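Local coordinates for CrtC domain-containing protein (Fusarium vanettenii 77-13-4, PDB 7A0Q) that probably hydrates the plant defence compound kievitone, acting as a lyase that detoxifies it for the fungus, at residues L93-V104 against Y302-G310. Sequence-based numbering, arbitrary orientation.
Sequences LNLETNEYHQYV and YTEDQELVG
The phenol of Y100 lies flat against the backbone of 305-306. D305 O and Q306 CA sit over the same ring face, each 3.4 Å above its plane, and the CA completes a CH-pi contact 3.8 Å from the centroid. A broad flat ring suits this place because it covers peptide atoms without having to interlock with side chains. With CG anti to the backbone N (chi1 172°), the ring reaches across to the facing segment.

Two bonds flank this centre. Y302 OH donates to L95 O at 2.6 Å, on a lone pair in the carbonyl plane, and L95 O in turn lies in the plane of the Y302 ring, at its edge. L95 CD2 rests over a face of that ring, so one tyrosine offers both a donor and an apolar surface to a single leucine. Farther along, V309 N gives Q102 OE1 a straight bond of 3.0 Å (170° at the hydrogen), although the nitrogen stands well above the amide plane. The bend of the glutamine chain at chi2 (80°) brings OE1 within reach of this N-H. A water donates to both Q102 OE1 and V309 O, while V104 CG2 approaches that carbonyl oxygen at 3.4 Å.

Behind the first shell, Q306 NE2 donates to T303 O, three residues back in the same loop, and Q306 OE1 accepts from F321 N. N94 OD1 accepts from E96 N, an Asx turn, and from T97 N, which extends it to an Asx motif in the hairpin loop that carries L95.

The contact joins two lipocalin-like domains: the hairpin of strands 86-94 and 100-107 from the N-terminal one meets the end of strand 295-308 in the eight-stranded C-terminal barrel, where F321 of the next strand, 317-328, touches L93 and L95, and Y318 touches Q306.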
loop_
_atom_site.group_PDB
_atom_site.type_symbol
_atom_site.label_atom_id
_atom_site.label_comp_id
_atom_site.label_asym_id
_atom_site.label_seq_id
_atom_site.Cartn_x
_atom_site.Cartn_y
_atom_site.Cartn_z
ATOM N N LEU A 93 -9.160 -0.330 10.578
ATOM C CA LEU A 93 -9.525 -1.691 10.949
ATOM C C LEU A 93 -9.023 -1.943 12.360
ATOM O O LEU A 93 -7.827 -1.796 12.626
ATOM C CB LEU A 93 -8.929 -2.719 9.978
ATOM C CG LEU A 93 -9.182 -4.196 10.310
ATOM C CD1 LEU A 93 -10.664 -4.542 10.166
ATOM C CD2 LEU A 93 -8.312 -5.118 9.457
ATOM N N ASN A 94 -9.938 -2.300 13.259
ATOM C CA ASN A 94 -9.586 -2.711 14.613
ATOM C C ASN A 94 -9.249 -4.199 14.596
ATOM O O ASN A 94 -10.109 -5.030 14.288
ATOM C CB ASN A 94 -10.748 -2.420 15.565
ATOM C CG ASN A 94 -10.432 -2.771 17.019
ATOM O OD1 ASN A 94 -9.840 -3.807 17.307
ATOM N ND2 ASN A 94 -10.853 -1.912 17.939
ATOM N N LEU A 95 -8.005 -4.544 14.938
ATOM C CA LEU A 95 -7.575 -5.930 14.812
ATOM C C LEU A 95 -8.131 -6.824 15.914
ATOM O O LEU A 95 -8.111 -8.050 15.761
ATOM C CB LEU A 95 -6.050 -6.015 14.794
ATOM C CG LEU A 95 -5.380 -5.336 13.594
ATOM C CD1 LEU A 95 -3.888 -5.663 13.559
ATOM C CD2 LEU A 95 -6.051 -5.748 12.288
ATOM N N GLU A 96 -8.631 -6.239 17.004
ATOM C CA GLU A 96 -9.240 -7.051 18.053
ATOM C C GLU A 96 -10.680 -7.418 17.715
ATOM O O GLU A 96 -11.094 -8.567 17.905
ATOM C CB GLU A 96 -9.194 -6.308 19.389
ATOM C CG GLU A 96 -9.801 -7.098 20.549
ATOM C CD GLU A 96 -10.348 -6.202 21.650
ATOM O OE1 GLU A 96 -11.188 -6.683 22.443
ATOM O OE2 GLU A 96 -9.947 -5.017 21.721
ATOM N N THR A 97 -11.458 -6.459 17.217
ATOM C CA THR A 97 -12.895 -6.626 17.057
ATOM C C THR A 97 -13.345 -6.773 15.613
ATOM O O THR A 97 -14.518 -7.094 15.382
ATOM C CB THR A 97 -13.631 -5.426 17.665
ATOM O OG1 THR A 97 -13.356 -4.263 16.870
ATOM C CG2 THR A 97 -13.161 -5.186 19.087
ATOM N N ASN A 98 -12.457 -6.533 14.646
ATOM C CA ASN A 98 -12.737 -6.467 13.211
ATOM C C ASN A 98 -13.573 -5.255 12.817
ATOM O O ASN A 98 -14.006 -5.171 11.660
ATOM C CB ASN A 98 -13.424 -7.732 12.677
ATOM C CG ASN A 98 -12.530 -8.953 12.740
ATOM O OD1 ASN A 98 -11.303 -8.843 12.789
ATOM N ND2 ASN A 98 -13.143 -10.130 12.744
ATOM N N GLU A 99 -13.809 -4.308 13.725
ATOM C CA GLU A 99 -14.586 -3.131 13.360
ATOM C C GLU A 99 -13.857 -2.334 12.284
ATOM O O GLU A 99 -12.671 -2.023 12.423
ATOM C CB GLU A 99 -14.851 -2.248 14.580
ATOM C CG GLU A 99 -15.769 -1.066 14.266
ATOM C CD GLU A 99 -16.047 -0.179 15.471
ATOM O OE1 GLU A 99 -16.530 0.956 15.272
ATOM O OE2 GLU A 99 -15.780 -0.609 16.613
ATOM N N TYR A 100 -14.582 -1.989 11.221
ATOM C CA TYR A 100 -13.984 -1.420 10.019
ATOM C C TYR A 100 -14.811 -0.234 9.550
ATOM O O TYR A 100 -16.041 -0.314 9.498
ATOM C CB TYR A 100 -13.896 -2.491 8.929
ATOM C CG TYR A 100 -13.466 -2.016 7.554
ATOM C CD1 TYR A 100 -12.127 -1.784 7.261
ATOM C CD2 TYR A 100 -14.400 -1.846 6.531
ATOM C CE1 TYR A 100 -11.730 -1.379 5.994
ATOM C CE2 TYR A 100 -14.012 -1.437 5.258
ATOM C CZ TYR A 100 -12.677 -1.200 4.997
ATOM O OH TYR A 100 -12.282 -0.787 3.739
ATOM N N HIS A 101 -14.135 0.866 9.219
ATOM C CA HIS A 101 -14.782 2.053 8.681
ATOM C C HIS A 101 -13.993 2.546 7.483
ATOM O O HIS A 101 -12.761 2.473 7.477
ATOM C CB HIS A 101 -14.878 3.154 9.731
ATOM C CG HIS A 101 -15.709 2.769 10.914
ATOM N ND1 HIS A 101 -17.085 2.844 10.910
ATOM C CD2 HIS A 101 -15.361 2.266 12.122
ATOM C CE1 HIS A 101 -17.549 2.423 12.073
ATOM N NE2 HIS A 101 -16.524 2.064 12.825
ATOM N N GLN A 102 -14.702 3.053 6.476
ATOM C CA GLN A 102 -14.057 3.531 5.262
ATOM C C GLN A 102 -14.894 4.630 4.631
ATOM O O GLN A 102 -16.103 4.729 4.859
ATOM C CB GLN A 102 -13.848 2.401 4.244
ATOM C CG GLN A 102 -15.111 1.613 3.872
ATOM C CD GLN A 102 -16.000 2.312 2.853
ATOM O OE1 GLN A 102 -15.521 2.980 1.937
ATOM N NE2 GLN A 102 -17.313 2.159 3.018
ATOM N N TYR A 103 -14.238 5.434 3.801
ATOM C CA TYR A 103 -14.948 6.374 2.945
ATOM C C TYR A 103 -14.079 6.729 1.751
ATOM O O TYR A 103 -12.859 6.530 1.761
ATOM C CB TYR A 103 -15.350 7.647 3.703
ATOM C CG TYR A 103 -14.196 8.591 3.971
ATOM C CD1 TYR A 103 -13.375 8.408 5.077
ATOM C CD2 TYR A 103 -13.931 9.658 3.127
ATOM C CE1 TYR A 103 -12.328 9.265 5.335
ATOM C CE2 TYR A 103 -12.880 10.530 3.380
ATOM C CZ TYR A 103 -12.083 10.322 4.486
ATOM O OH TYR A 103 -11.034 11.175 4.751
ATOM N N VAL A 104 -14.737 7.256 0.722
ATOM C CA VAL A 104 -14.107 7.813 -0.471
ATOM C C VAL A 104 -14.734 9.180 -0.690
ATOM O O VAL A 104 -15.965 9.299 -0.710
ATOM C CB VAL A 104 -14.326 6.928 -1.716
ATOM C CG1 VAL A 104 -13.599 7.517 -2.931
ATOM C CG2 VAL A 104 -13.919 5.475 -1.471
ATOM N N TYR A 302 -7.872 -10.960 6.688
ATOM C CA TYR A 302 -8.107 -10.993 8.132
ATOM C C TYR A 302 -9.597 -10.998 8.464
ATOM O O TYR A 302 -10.025 -11.652 9.425
ATOM C CB TYR A 302 -7.425 -9.788 8.773
ATOM C CG TYR A 302 -7.278 -9.827 10.278
ATOM C CD1 TYR A 302 -6.270 -10.576 10.880
ATOM C CD2 TYR A 302 -8.116 -9.081 11.092
ATOM C CE1 TYR A 302 -6.119 -10.594 12.258
ATOM C CE2 TYR A 302 -7.973 -9.091 12.463
ATOM C CZ TYR A 302 -6.974 -9.852 13.038
ATOM O OH TYR A 302 -6.823 -9.858 14.406
ATOM N N THR A 303 -10.390 -10.254 7.703
ATOM C CA THR A 303 -11.833 -10.205 7.874
ATOM C C THR A 303 -12.456 -9.900 6.518
ATOM O O THR A 303 -11.789 -9.394 5.611
ATOM C CB THR A 303 -12.241 -9.171 8.932
ATOM O OG1 THR A 303 -13.605 -9.388 9.307
ATOM C CG2 THR A 303 -12.084 -7.746 8.400
ATOM N N GLU A 304 -13.743 -10.230 6.383
ATOM C CA GLU A 304 -14.375 -10.258 5.063
ATOM C C GLU A 304 -14.475 -8.864 4.449
ATOM O O GLU A 304 -14.011 -8.633 3.327
ATOM C CB GLU A 304 -15.766 -10.898 5.147
ATOM C CG GLU A 304 -15.775 -12.391 5.443
ATOM C CD GLU A 304 -15.526 -12.703 6.911
ATOM O OE1 GLU A 304 -15.514 -11.762 7.731
ATOM O OE2 GLU A 304 -15.347 -13.893 7.245
ATOM N N ASP A 305 -15.110 -7.929 5.154
ATOM C CA ASP A 305 -15.378 -6.594 4.619
ATOM C C ASP A 305 -14.171 -5.696 4.880
ATOM O O ASP A 305 -13.946 -5.244 6.005
ATOM C CB ASP A 305 -16.646 -6.017 5.240
ATOM C CG ASP A 305 -16.960 -4.607 4.748
ATOM O OD1 ASP A 305 -16.320 -4.132 3.782
ATOM O OD2 ASP A 305 -17.863 -3.971 5.335
ATOM N N GLN A 306 -13.394 -5.435 3.829
ATOM C CA GLN A 306 -12.328 -4.429 3.852
ATOM C C GLN A 306 -12.307 -3.684 2.522
ATOM O O GLN A 306 -11.255 -3.468 1.914
ATOM C CB GLN A 306 -10.965 -5.054 4.148
ATOM C CG GLN A 306 -10.914 -5.892 5.421
ATOM C CD GLN A 306 -9.510 -6.328 5.778
ATOM O OE1 GLN A 306 -8.694 -5.523 6.211
ATOM N NE2 GLN A 306 -9.214 -7.610 5.576
ATOM N N GLU A 307 -13.490 -3.271 2.058
ATOM C CA GLU A 307 -13.656 -2.641 0.754
ATOM C C GLU A 307 -13.888 -1.139 0.889
ATOM O O GLU A 307 -14.824 -0.704 1.574
ATOM C CB GLU A 307 -14.819 -3.272 -0.010
ATOM C CG GLU A 307 -14.980 -2.686 -1.400
ATOM C CD GLU A 307 -16.243 -3.171 -2.089
ATOM O OE1 GLU A 307 -17.259 -3.384 -1.389
ATOM O OE2 GLU A 307 -16.206 -3.330 -3.323
ATOM N N LEU A 308 -13.044 -0.356 0.223
ATOM C CA LEU A 308 -13.295 1.063 0.009
ATOM C C LEU A 308 -14.302 1.199 -1.124
ATOM O O LEU A 308 -14.021 0.782 -2.252
ATOM C CB LEU A 308 -11.995 1.787 -0.344
ATOM C CG LEU A 308 -10.797 1.549 0.581
ATOM C CD1 LEU A 308 -9.546 2.218 0.052
ATOM C CD2 LEU A 308 -11.116 2.091 1.940
ATOM N N VAL A 309 -15.467 1.777 -0.839
ATOM C CA VAL A 309 -16.594 1.759 -1.768
ATOM C C VAL A 309 -16.686 3.106 -2.469
ATOM O O VAL A 309 -17.015 4.126 -1.852
ATOM C CB VAL A 309 -17.908 1.427 -1.057
ATOM C CG1 VAL A 309 -19.046 1.440 -2.071
ATOM C CG2 VAL A 309 -17.805 0.085 -0.369
ATOM N N GLY A 310 -16.432 3.106 -3.775
ATOM C CA GLY A 310 -16.518 4.304 -4.575
ATOM C C GLY A 310 -17.785 4.320 -5.413
ATOM O O GLY A 310 -18.615 3.418 -5.359
HETATM O O HOH W 1 -15.172 -5.644 8.516
HETATM O O HOH W 2 -17.332 4.744 0.636
#